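Local coordinates for NikO protein (Streptomyces tendae, PDB 4FQD), which is an enolpyruvyl transferase essential in nikkomycin biosynthesis, probably moving the enolpyruvyl group of phosphoenolpyruvate onto a nucleotide-type acceptor, at residues A[63-68]-A[109-114]; A[217-222]-A[294-299]; A[275-280]-A[347-352]; A[404-407]-A[411-414]. The protein carries 4 engineered substitutions. All coordinates share one frame; numbering follows the deposited sequence.

From the N terminus, contact 1 comes first. It closes a loop of 40 residues between helix 60-71 and the start of helix 112-118. Contact 2 then joins the head of helix 219-231 to the junction of helices 290-296 and 298-307. Contact 3 starts within that span, on helix 265-278, and ends later on helix 344-351, packing two barrel helices. Contacts 2 and 3 therefore cross. Contact 4 follows alone, beside strand 402-405, and spans three residues, two of them already in helix 409-419. It touches contact 3 where Leu349 CB packs on Val414 CG2 at 3.8 Å. Contacts 1 and 3 lie farthest apart, with centres about 36 Å from each other.

Contact 1: residues A[63-68]-A[109-114]; sequences AVLGEI and LYLLPA. With SO4 (sulfate ion), chain C.
Ile68 and Leu65 of helix 60-71 both meet Leu111, and all three side chains are buried. The apolar part is small. Leu111 reaches out with its CD1 methyl, which lies 3.9 Å from CG2 of Ile68. The same CD1 of Leu111 is 4.3 Å from CD2 of Leu65, a looser touch. Leu111 is extended: CG is anti to its carbonyl carbon (chi1 -66°), and CD1 continues the chain outward. This lets one methyl meet two residues a helical turn apart. CG2 is the nearest atom of Ile68, but its CD1 tip is also close, 4.2 Å from CD1 of Leu111.

The fold here is the inverse beta/alpha barrel of the EPSP synthase family. Helix 60-71 connects strands 50-54 and 75-79 of one mixed sheet. Leu65 also packs on Val41 of helix 34-44, and Leu111 on Ala45 just after it.

Next to Leu111, Tyr110 takes no part in the packing on 63-68; its ring packs against Val38 and Ala42. OH of Tyr110 lies 2.7 Å from O1 of a sulfate, a weak hydrogen bond at most, since another acceptor is within reach of the same proton. The ion is probably from the crystallisation liquor and is also bonded by Ser193 OG and Lys197 NZ. A phenylalanine in place of Tyr110 would lack the hydroxyl and would probably leave the sulfate to Ser193 and Lys197.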
loop_
_atom_site.group_PDB
_atom_site.type_symbol
_atom_site.label_atom_id
_atom_site.label_comp_id
_atom_site.label_asym_id
_atom_site.label_seq_id
_atom_site.Cartn_x
_atom_site.Cartn_y
_atom_site.Cartn_z
ATOM N N ALA A 63 20.339 -26.173 -15.930
ATOM C CA ALA A 63 20.859 -27.534 -15.921
ATOM C C ALA A 63 19.737 -28.566 -15.975
ATOM O O ALA A 63 19.785 -29.502 -16.773
ATOM C CB ALA A 63 21.734 -27.761 -14.696
ATOM N N VAL A 64 18.727 -28.386 -15.129
ATOM C CA VAL A 64 17.619 -29.333 -15.051
ATOM C C VAL A 64 16.788 -29.346 -16.332
ATOM O O VAL A 64 16.467 -30.413 -16.856
ATOM C CB VAL A 64 16.706 -29.042 -13.845
ATOM C CG1 VAL A 64 15.572 -30.054 -13.780
ATOM C CG2 VAL A 64 17.513 -29.061 -12.555
ATOM N N LEU A 65 16.447 -28.160 -16.832
ATOM C CA LEU A 65 15.695 -28.040 -18.080
ATOM C C LEU A 65 16.444 -28.696 -19.233
ATOM O O LEU A 65 15.839 -29.324 -20.102
ATOM C CB LEU A 65 15.414 -26.572 -18.410
ATOM C CG LEU A 65 14.314 -25.875 -17.606
ATOM C CD1 LEU A 65 14.238 -24.401 -17.974
ATOM C CD2 LEU A 65 12.973 -26.554 -17.829
ATOM N N GLY A 66 17.764 -28.548 -19.232
ATOM C CA GLY A 66 18.601 -29.167 -20.242
ATOM C C GLY A 66 18.562 -30.679 -20.149
ATOM O O GLY A 66 18.530 -31.372 -21.164
ATOM N N GLU A 67 18.560 -31.190 -18.922
ATOM C CA GLU A 67 18.505 -32.628 -18.694
ATOM C C GLU A 67 17.132 -33.186 -19.051
ATOM O O GLU A 67 17.025 -34.282 -19.597
ATOM C CB GLU A 67 18.856 -32.959 -17.240
ATOM C CG GLU A 67 20.304 -32.671 -16.869
ATOM C CD GLU A 67 20.582 -32.878 -15.393
ATOM O OE1 GLU A 67 19.655 -33.290 -14.664
ATOM O OE2 GLU A 67 21.726 -32.626 -14.959
ATOM N N ILE A 68 16.087 -32.424 -18.741
ATOM C CA ILE A 68 14.720 -32.828 -19.058
ATOM C C ILE A 68 14.533 -32.998 -20.565
ATOM O O ILE A 68 13.922 -33.966 -21.021
ATOM C CB ILE A 68 13.689 -31.815 -18.512
ATOM C CG1 ILE A 68 13.640 -31.875 -16.983
ATOM C CG2 ILE A 68 12.307 -32.083 -19.088
ATOM C CD1 ILE A 68 12.684 -30.876 -16.361
ATOM N N LEU A 109 6.814 -27.021 -14.575
ATOM C CA LEU A 109 5.356 -26.955 -14.588
ATOM C C LEU A 109 4.817 -26.393 -15.898
ATOM O O LEU A 109 3.715 -26.738 -16.324
ATOM C CB LEU A 109 4.852 -26.110 -13.416
ATOM C CG LEU A 109 4.942 -26.736 -12.026
ATOM C CD1 LEU A 109 4.549 -25.730 -10.958
ATOM C CD2 LEU A 109 4.056 -27.964 -11.949
ATOM N N TYR A 110 5.596 -25.527 -16.536
ATOM C CA TYR A 110 5.159 -24.880 -17.767
ATOM C C TYR A 110 5.537 -25.690 -19.006
ATOM O O TYR A 110 5.459 -25.197 -20.131
ATOM C CB TYR A 110 5.710 -23.455 -17.846
ATOM C CG TYR A 110 5.308 -22.606 -16.661
ATOM C CD1 TYR A 110 3.998 -22.173 -16.507
ATOM C CD2 TYR A 110 6.235 -22.246 -15.691
ATOM C CE1 TYR A 110 3.621 -21.404 -15.425
ATOM C CE2 TYR A 110 5.867 -21.475 -14.604
ATOM C CZ TYR A 110 4.559 -21.057 -14.476
ATOM O OH TYR A 110 4.185 -20.290 -13.398
ATOM N N LEU A 111 5.944 -26.935 -18.784
ATOM C CA LEU A 111 6.202 -27.867 -19.874
ATOM C C LEU A 111 4.939 -28.667 -20.160
ATOM O O LEU A 111 4.828 -29.321 -21.197
ATOM C CB LEU A 111 7.348 -28.812 -19.515
ATOM C CG LEU A 111 8.732 -28.179 -19.364
ATOM C CD1 LEU A 111 9.742 -29.205 -18.872
ATOM C CD2 LEU A 111 9.183 -27.575 -20.682
ATOM N N LEU A 112 3.994 -28.607 -19.227
ATOM C CA LEU A 112 2.717 -29.313 -19.349
ATOM C C LEU A 112 1.919 -29.022 -20.631
ATOM O O LEU A 112 1.365 -29.949 -21.225
ATOM C CB LEU A 112 1.846 -29.087 -18.108
ATOM C CG LEU A 112 2.364 -29.688 -16.802
ATOM C CD1 LEU A 112 1.403 -29.399 -15.659
ATOM C CD2 LEU A 112 2.585 -31.184 -16.957
ATOM N N PRO A 113 1.837 -27.743 -21.053
ATOM C CA PRO A 113 1.139 -27.486 -22.319
ATOM C C PRO A 113 1.796 -28.189 -23.505
ATOM O O PRO A 113 1.098 -28.639 -24.410
ATOM C CB PRO A 113 1.262 -25.970 -22.480
ATOM C CG PRO A 113 1.359 -25.461 -21.094
ATOM C CD PRO A 113 2.168 -26.485 -20.357
ATOM N N ALA A 114 3.122 -28.281 -23.492
ATOM C CA ALA A 114 3.848 -28.962 -24.558
ATOM C C ALA A 114 3.595 -30.466 -24.522
ATOM O O ALA A 114 3.393 -31.095 -25.560
ATOM C CB ALA A 114 5.336 -28.675 -24.453
HETATM S S SO4 C . 5.359 -17.865 -11.399
HETATM O O1 SO4 C . 4.691 -17.685 -12.685
HETATM O O2 SO4 C . 6.460 -18.813 -11.552
HETATM O O3 SO4 C . 5.880 -16.581 -10.943
HETATM O O4 SO4 C . 4.403 -18.379 -10.421
#

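Contact 2: residues A[217-222]-A[294-299]; sequences LKPDVT and VHALAP
Lys218 bends twice in the same sense, at chi1 (-61°) and chi2 (-57°), before it straightens and runs toward the carbonyl of Ala296. A last turn at chi4 (65°) sets the ammonium group beside a water. That water is the polar link of the contact. It lies 3.1 Å from NZ of Lys218 and accepts from it. It also lies 2.7 Å from O of Ala296, to which it can donate. The aliphatic CD of Lys218 comes only to 4.4 Å from the same O of Ala296.

The apolar link is one methyl on a proline ring. CB of Ala296 sits 3.5 Å from CG of Pro219. The CD atom of Pro219 is next, at 3.8 Å from that methyl.

Two helix ends meet here. Lys218 is the N-cap residue of helix 219-231, and its O takes the N-H groups of both Val221 and Thr222. Ala296 closes helix 290-296. Leu297 then breaks the helical run and is itself the N-cap residue of helix 298-307. NZ of Lys218 is held further by O of Gly338 and by a cation-pi contact with Phe340. Helix 219-231 follows strand 209-213 and helix 290-296 follows strand 283-286 of another sheet, consistent with the family's two-domain build. Helix 219-231 borders helix 192-204, where Asp220 forms a salt bridge with Lys197. On the 294-299 side, Leu297 packs on Leu265, Val268 and Val269 of helix 265-278.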
loop_
_atom_site.group_PDB
_atom_site.type_symbol
_atom_site.label_atom_id
_atom_site.label_comp_id
_atom_site.label_asym_id
_atom_site.label_seq_id
_atom_site.Cartn_x
_atom_site.Cartn_y
_atom_site.Cartn_z
ATOM N N LEU A 217 1.924 -8.569 -17.169
ATOM C CA LEU A 217 2.595 -7.639 -18.079
ATOM C C LEU A 217 4.119 -7.560 -17.967
ATOM O O LEU A 217 4.760 -6.852 -18.743
ATOM C CB LEU A 217 1.997 -6.239 -17.926
ATOM C CG LEU A 217 0.511 -6.122 -18.268
ATOM C CD1 LEU A 217 -0.017 -4.746 -17.896
ATOM C CD2 LEU A 217 0.279 -6.413 -19.746
ATOM N N LYS A 218 4.699 -8.273 -17.008
ATOM C CA LYS A 218 6.149 -8.261 -16.832
ATOM C C LYS A 218 6.838 -9.016 -17.972
ATOM O O LYS A 218 6.207 -9.848 -18.626
ATOM C CB LYS A 218 6.519 -8.864 -15.475
ATOM C CG LYS A 218 5.944 -8.105 -14.289
ATOM C CD LYS A 218 6.374 -6.646 -14.314
ATOM C CE LYS A 218 5.847 -5.886 -13.109
ATOM N NZ LYS A 218 6.422 -6.392 -11.833
ATOM N N PRO A 219 8.132 -8.726 -18.220
ATOM C CA PRO A 219 8.902 -9.414 -19.268
ATOM C C PRO A 219 8.833 -10.930 -19.138
ATOM O O PRO A 219 9.065 -11.648 -20.112
ATOM C CB PRO A 219 10.331 -8.937 -19.014
ATOM C CG PRO A 219 10.164 -7.592 -18.432
ATOM C CD PRO A 219 8.923 -7.657 -17.582
ATOM N N ASP A 220 8.530 -11.390 -17.929
ATOM C CA ASP A 220 8.253 -12.787 -17.638
ATOM C C ASP A 220 7.324 -13.380 -18.694
ATOM O O ASP A 220 7.586 -14.451 -19.244
ATOM C CB ASP A 220 7.583 -12.873 -16.266
ATOM C CG ASP A 220 7.928 -14.139 -15.525
ATOM O OD1 ASP A 220 8.310 -15.127 -16.181
ATOM O OD2 ASP A 220 7.813 -14.146 -14.283
ATOM N N VAL A 221 6.243 -12.659 -18.978
ATOM C CA VAL A 221 5.256 -13.074 -19.965
ATOM C C VAL A 221 5.522 -12.412 -21.316
ATOM O O VAL A 221 5.398 -13.046 -22.366
ATOM C CB VAL A 221 3.829 -12.725 -19.488
ATOM C CG1 VAL A 221 2.829 -12.835 -20.625
ATOM C CG2 VAL A 221 3.426 -13.620 -18.328
ATOM N N THR A 222 5.899 -11.137 -21.274
ATOM C CA THR A 222 6.144 -10.345 -22.479
ATOM C C THR A 222 7.151 -10.994 -23.428
ATOM O O THR A 222 6.922 -11.060 -24.636
ATOM C CB THR A 222 6.610 -8.914 -22.120
ATOM O OG1 THR A 222 5.474 -8.119 -21.762
ATOM C CG2 THR A 222 7.321 -8.257 -23.297
ATOM N N VAL A 294 15.580 -2.223 -16.417
ATOM C CA VAL A 294 15.290 -1.044 -15.608
ATOM C C VAL A 294 13.860 -0.560 -15.819
ATOM O O VAL A 294 13.140 -0.290 -14.857
ATOM C CB VAL A 294 16.271 0.106 -15.917
ATOM C CG1 VAL A 294 15.750 1.426 -15.363
ATOM C CG2 VAL A 294 17.641 -0.211 -15.353
ATOM N N HIS A 295 13.453 -0.457 -17.081
ATOM C CA HIS A 295 12.107 -0.007 -17.416
ATOM C C HIS A 295 11.050 -0.957 -16.866
ATOM O O HIS A 295 9.965 -0.533 -16.471
ATOM C CB HIS A 295 11.943 0.140 -18.928
ATOM C CG HIS A 295 10.555 0.508 -19.347
ATOM N ND1 HIS A 295 9.652 -0.417 -19.824
ATOM C CD2 HIS A 295 9.909 1.699 -19.347
ATOM C CE1 HIS A 295 8.511 0.188 -20.106
ATOM N NE2 HIS A 295 8.642 1.473 -19.825
ATOM N N ALA A 296 11.375 -2.245 -16.845
ATOM C CA ALA A 296 10.488 -3.250 -16.275
ATOM C C ALA A 296 10.414 -3.089 -14.762
ATOM O O ALA A 296 9.399 -3.403 -14.141
ATOM C CB ALA A 296 10.973 -4.641 -16.634
ATOM N N LEU A 297 11.503 -2.598 -14.178
ATOM C CA LEU A 297 11.577 -2.364 -12.742
ATOM C C LEU A 297 11.150 -0.942 -12.392
ATOM O O LEU A 297 11.570 -0.395 -11.374
ATOM C CB LEU A 297 12.996 -2.623 -12.233
ATOM C CG LEU A 297 13.458 -4.081 -12.218
ATOM C CD1 LEU A 297 14.964 -4.161 -12.032
ATOM C CD2 LEU A 297 12.739 -4.856 -11.122
ATOM N N ALA A 298 10.317 -0.352 -13.245
ATOM C CA ALA A 298 9.792 0.998 -13.025
ATOM C C ALA A 298 9.125 1.227 -11.657
ATOM O O ALA A 298 9.338 2.275 -11.046
ATOM C CB ALA A 298 8.856 1.411 -14.166
ATOM N N PRO A 299 8.307 0.266 -11.176
ATOM C CA PRO A 299 7.773 0.454 -9.821
ATOM C C PRO A 299 8.878 0.485 -8.768
ATOM O O PRO A 299 8.819 1.294 -7.841
ATOM C CB PRO A 299 6.895 -0.784 -9.618
ATOM C CG PRO A 299 6.499 -1.189 -10.988
ATOM C CD PRO A 299 7.693 -0.897 -11.843
HETATM O O HOH W 1 8.588 -4.179 -11.650
#

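Contact 3: residues A[275-280]-A[347-352]; sequences GVLLAD and LALLGA
Leu277 of helix 265-278 pushes its CD1 methyl between two leucines of helix 344-351. CD1 of Leu277 is 3.8 Å from CG of Leu349. The same CD1 lies 3.7 Å from CD2 of Leu350. The bump also works the other way. CD2 of Leu350 rests against the forked end of Leu277, 3.8 Å from its CG and 4.0 Å from its CD2. Leu350 crosses Leu277 at a slant, while Leu349 and Leu277 slide past each other in opposite directions.

This is helix-to-helix packing within the inverse beta/alpha barrel. Every residue that touches is buried. The nearest CA atoms, those of Leu277 and Leu350, are 7.7 Å apart.

Val276 takes a lesser part. Its CG1 methyl is anti to the backbone N (chi1 168°) and comes to 4.1 Å from CD2 of Leu350. The side chains of Val276 and Leu350 cross at about a right angle. An alanine in place of Leu277 would lose the fork and is likely to open a gap between Leu349 and Leu350, which CD1 of Leu277 now fills. Two further helices close the sides: Leu349 packs on Leu417 of helix 409-419, and Leu350 on Leu304 and Met307 of helix 298-307.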
loop_
_atom_site.group_PDB
_atom_site.type_symbol
_atom_site.label_atom_id
_atom_site.label_comp_id
_atom_site.label_asym_id
_atom_site.label_seq_id
_atom_site.Cartn_x
_atom_site.Cartn_y
_atom_site.Cartn_z
ATOM N N GLY A 275 25.339 -1.981 -3.910
ATOM C CA GLY A 275 26.137 -0.819 -4.256
ATOM C C GLY A 275 25.865 0.381 -3.367
ATOM O O GLY A 275 26.781 1.121 -3.010
ATOM N N VAL A 276 24.602 0.570 -3.006
ATOM C CA VAL A 276 24.201 1.695 -2.169
ATOM C C VAL A 276 24.707 1.546 -0.733
ATOM O O VAL A 276 25.139 2.520 -0.112
ATOM C CB VAL A 276 22.662 1.871 -2.168
ATOM C CG1 VAL A 276 22.220 2.828 -1.075
ATOM C CG2 VAL A 276 22.183 2.357 -3.527
ATOM N N LEU A 277 24.677 0.321 -0.219
ATOM C CA LEU A 277 24.950 0.085 1.197
ATOM C C LEU A 277 26.348 -0.452 1.506
ATOM O O LEU A 277 26.834 -0.302 2.627
ATOM C CB LEU A 277 23.900 -0.862 1.783
ATOM C CG LEU A 277 22.444 -0.405 1.676
ATOM C CD1 LEU A 277 21.509 -1.433 2.296
ATOM C CD2 LEU A 277 22.260 0.958 2.326
ATOM N N LEU A 278 26.997 -1.075 0.526
ATOM C CA LEU A 278 28.259 -1.764 0.789
ATOM C C LEU A 278 29.466 -1.201 0.040
ATOM O O LEU A 278 30.606 -1.429 0.440
ATOM C CB LEU A 278 28.119 -3.262 0.502
ATOM C CG LEU A 278 27.001 -3.987 1.255
ATOM C CD1 LEU A 278 26.941 -5.453 0.849
ATOM C CD2 LEU A 278 27.182 -3.848 2.761
ATOM N N ALA A 279 29.221 -0.471 -1.043
ATOM C CA ALA A 279 30.309 0.062 -1.857
ATOM C C ALA A 279 30.781 1.429 -1.369
ATOM O O ALA A 279 30.043 2.145 -0.694
ATOM C CB ALA A 279 29.894 0.132 -3.320
ATOM N N ASP A 280 32.018 1.783 -1.709
ATOM C CA ASP A 280 32.559 3.097 -1.369
ATOM C C ASP A 280 32.742 3.946 -2.625
ATOM O O ASP A 280 32.994 5.148 -2.546
ATOM C CB ASP A 280 33.878 2.968 -0.603
ATOM C CG ASP A 280 34.917 2.177 -1.363
ATOM O OD1 ASP A 280 34.530 1.419 -2.274
ATOM O OD2 ASP A 280 36.118 2.307 -1.047
ATOM N N LEU A 347 14.364 -3.906 -0.472
ATOM C CA LEU A 347 13.840 -2.582 -0.171
ATOM C C LEU A 347 13.661 -2.416 1.333
ATOM O O LEU A 347 13.739 -1.306 1.862
ATOM C CB LEU A 347 12.513 -2.359 -0.898
ATOM C CG LEU A 347 12.600 -2.427 -2.424
ATOM C CD1 LEU A 347 11.222 -2.335 -3.053
ATOM C CD2 LEU A 347 13.506 -1.327 -2.951
ATOM N N ALA A 348 13.424 -3.530 2.017
ATOM C CA ALA A 348 13.300 -3.530 3.470
ATOM C C ALA A 348 14.644 -3.209 4.110
ATOM O O ALA A 348 14.714 -2.478 5.097
ATOM C CB ALA A 348 12.785 -4.873 3.959
ATOM N N LEU A 349 15.710 -3.762 3.541
ATOM C CA LEU A 349 17.058 -3.512 4.037
ATOM C C LEU A 349 17.449 -2.054 3.819
ATOM O O LEU A 349 18.086 -1.438 4.674
ATOM C CB LEU A 349 18.064 -4.438 3.351
ATOM C CG LEU A 349 19.528 -4.284 3.766
ATOM C CD1 LEU A 349 19.678 -4.415 5.274
ATOM C CD2 LEU A 349 20.396 -5.304 3.048
ATOM N N LEU A 350 17.061 -1.507 2.671
ATOM C CA LEU A 350 17.305 -0.102 2.370
ATOM C C LEU A 350 16.526 0.795 3.325
ATOM O O LEU A 350 16.972 1.889 3.668
ATOM C CB LEU A 350 16.917 0.215 0.924
ATOM C CG LEU A 350 17.815 -0.354 -0.175
ATOM C CD1 LEU A 350 17.190 -0.134 -1.543
ATOM C CD2 LEU A 350 19.197 0.276 -0.111
ATOM N N GLY A 351 15.359 0.319 3.753
ATOM C CA GLY A 351 14.520 1.061 4.675
ATOM C C GLY A 351 15.151 1.213 6.046
ATOM O O GLY A 351 14.831 2.143 6.787
ATOM N N ALA A 352 16.056 0.299 6.382
ATOM C CA ALA A 352 16.763 0.347 7.657
ATOM C C ALA A 352 17.722 1.532 7.707
ATOM O O ALA A 352 18.172 1.934 8.779
ATOM C CB ALA A 352 17.513 -0.954 7.899
#

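Contact 4: residues A[404-407]-A[411-414]; sequences LRAT and AAAV
Strand 402-405, helix 409-419 and strand 425-429 form a beta-alpha-beta unit, and Ala406 and Ala412 meet where its first strand gives way to its helix. The methyl of Ala406 comes against the flank of Ala412, with CB of Ala406 3.6 Å from CB of Ala412. The CB of Ala406 also lies 3.7 Å from CA of Ala412, so it presses on the helix backbone as well as on the methyl. Small side chains allow a close approach: the CA atoms of Ala406 and Ala412 are 4.8 Å apart.

One residue on, Thr407 meets Ala411. Thr407 places OG1 between its backbone N and carbonyl carbon (chi1 56°). The hydroxyl is satisfied by a hydrogen bond close by in the chain, and OG1 of Thr407 only brushes CB of Ala411, at 3.7 Å. CB of Ala411 is also 4.0 Å from the backbone N of Thr407, so the turn folds back on the first coil of the helix. There the N-H of Ala411 is hydrogen-bonded to Asp408 OD1.

The strand side is paired by backbone bonds from Leu404 and Ala406 to strand 425-429, which runs parallel to it. On the helix side, Ala411 packs on Phe371, and Ala413 packs on Phe346 of helix 344-351.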
loop_
_atom_site.group_PDB
_atom_site.type_symbol
_atom_site.label_atom_id
_atom_site.label_comp_id
_atom_site.label_asym_id
_atom_site.label_seq_id
_atom_site.Cartn_x
_atom_site.Cartn_y
_atom_site.Cartn_z
ATOM N N LEU A 404 22.642 -16.731 11.447
ATOM C CA LEU A 404 21.468 -16.457 10.626
ATOM C C LEU A 404 21.043 -17.665 9.799
ATOM O O LEU A 404 21.874 -18.354 9.209
ATOM C CB LEU A 404 21.723 -15.254 9.713
ATOM C CG LEU A 404 21.341 -13.868 10.244
ATOM C CD1 LEU A 404 21.898 -13.622 11.632
ATOM C CD2 LEU A 404 21.818 -12.789 9.291
ATOM N N ARG A 405 19.739 -17.917 9.764
ATOM C CA ARG A 405 19.191 -19.003 8.962
ATOM C C ARG A 405 18.313 -18.458 7.843
ATOM O O ARG A 405 17.369 -17.707 8.090
ATOM C CB ARG A 405 18.386 -19.967 9.835
ATOM C CG ARG A 405 17.680 -21.058 9.044
ATOM C CD ARG A 405 16.781 -21.902 9.931
ATOM N NE ARG A 405 16.067 -22.920 9.167
ATOM C CZ ARG A 405 16.571 -24.110 8.858
ATOM N NH1 ARG A 405 17.798 -24.430 9.245
ATOM N NH2 ARG A 405 15.854 -24.979 8.160
ATOM N N ALA A 406 18.630 -18.838 6.609
ATOM C CA ALA A 406 17.848 -18.412 5.455
ATOM C C ALA A 406 16.619 -19.294 5.283
ATOM O O ALA A 406 16.694 -20.512 5.427
ATOM C CB ALA A 406 18.700 -18.438 4.200
ATOM N N THR A 407 15.486 -18.673 4.976
ATOM C CA THR A 407 14.243 -19.409 4.782
ATOM C C THR A 407 13.953 -19.630 3.303
ATOM O O THR A 407 13.242 -20.567 2.938
ATOM C CB THR A 407 13.047 -18.684 5.428
ATOM O OG1 THR A 407 12.960 -17.348 4.916
ATOM C CG2 THR A 407 13.206 -18.633 6.940
ATOM N N ALA A 411 15.746 -14.354 0.791
ATOM C CA ALA A 411 16.091 -14.213 2.200
ATOM C C ALA A 411 17.586 -14.423 2.405
ATOM O O ALA A 411 18.226 -13.693 3.159
ATOM C CB ALA A 411 15.296 -15.195 3.045
ATOM N N ALA A 412 18.139 -15.422 1.726
ATOM C CA ALA A 412 19.562 -15.720 1.821
ATOM C C ALA A 412 20.403 -14.567 1.285
ATOM O O ALA A 412 21.456 -14.241 1.837
ATOM C CB ALA A 412 19.884 -17.003 1.073
ATOM N N ALA A 413 19.931 -13.950 0.207
ATOM C CA ALA A 413 20.652 -12.856 -0.427
ATOM C C ALA A 413 20.672 -11.604 0.446
ATOM O O ALA A 413 21.722 -10.994 0.641
ATOM C CB ALA A 413 20.051 -12.545 -1.791
ATOM N N VAL A 414 19.510 -11.227 0.971
ATOM C CA VAL A 414 19.396 -10.001 1.756
ATOM C C VAL A 414 20.098 -10.114 3.114
ATOM O O VAL A 414 20.595 -9.121 3.646
ATOM C CB VAL A 414 17.917 -9.565 1.936
ATOM C CG1 VAL A 414 17.179 -10.507 2.879
ATOM C CG2 VAL A 414 17.839 -8.128 2.434
#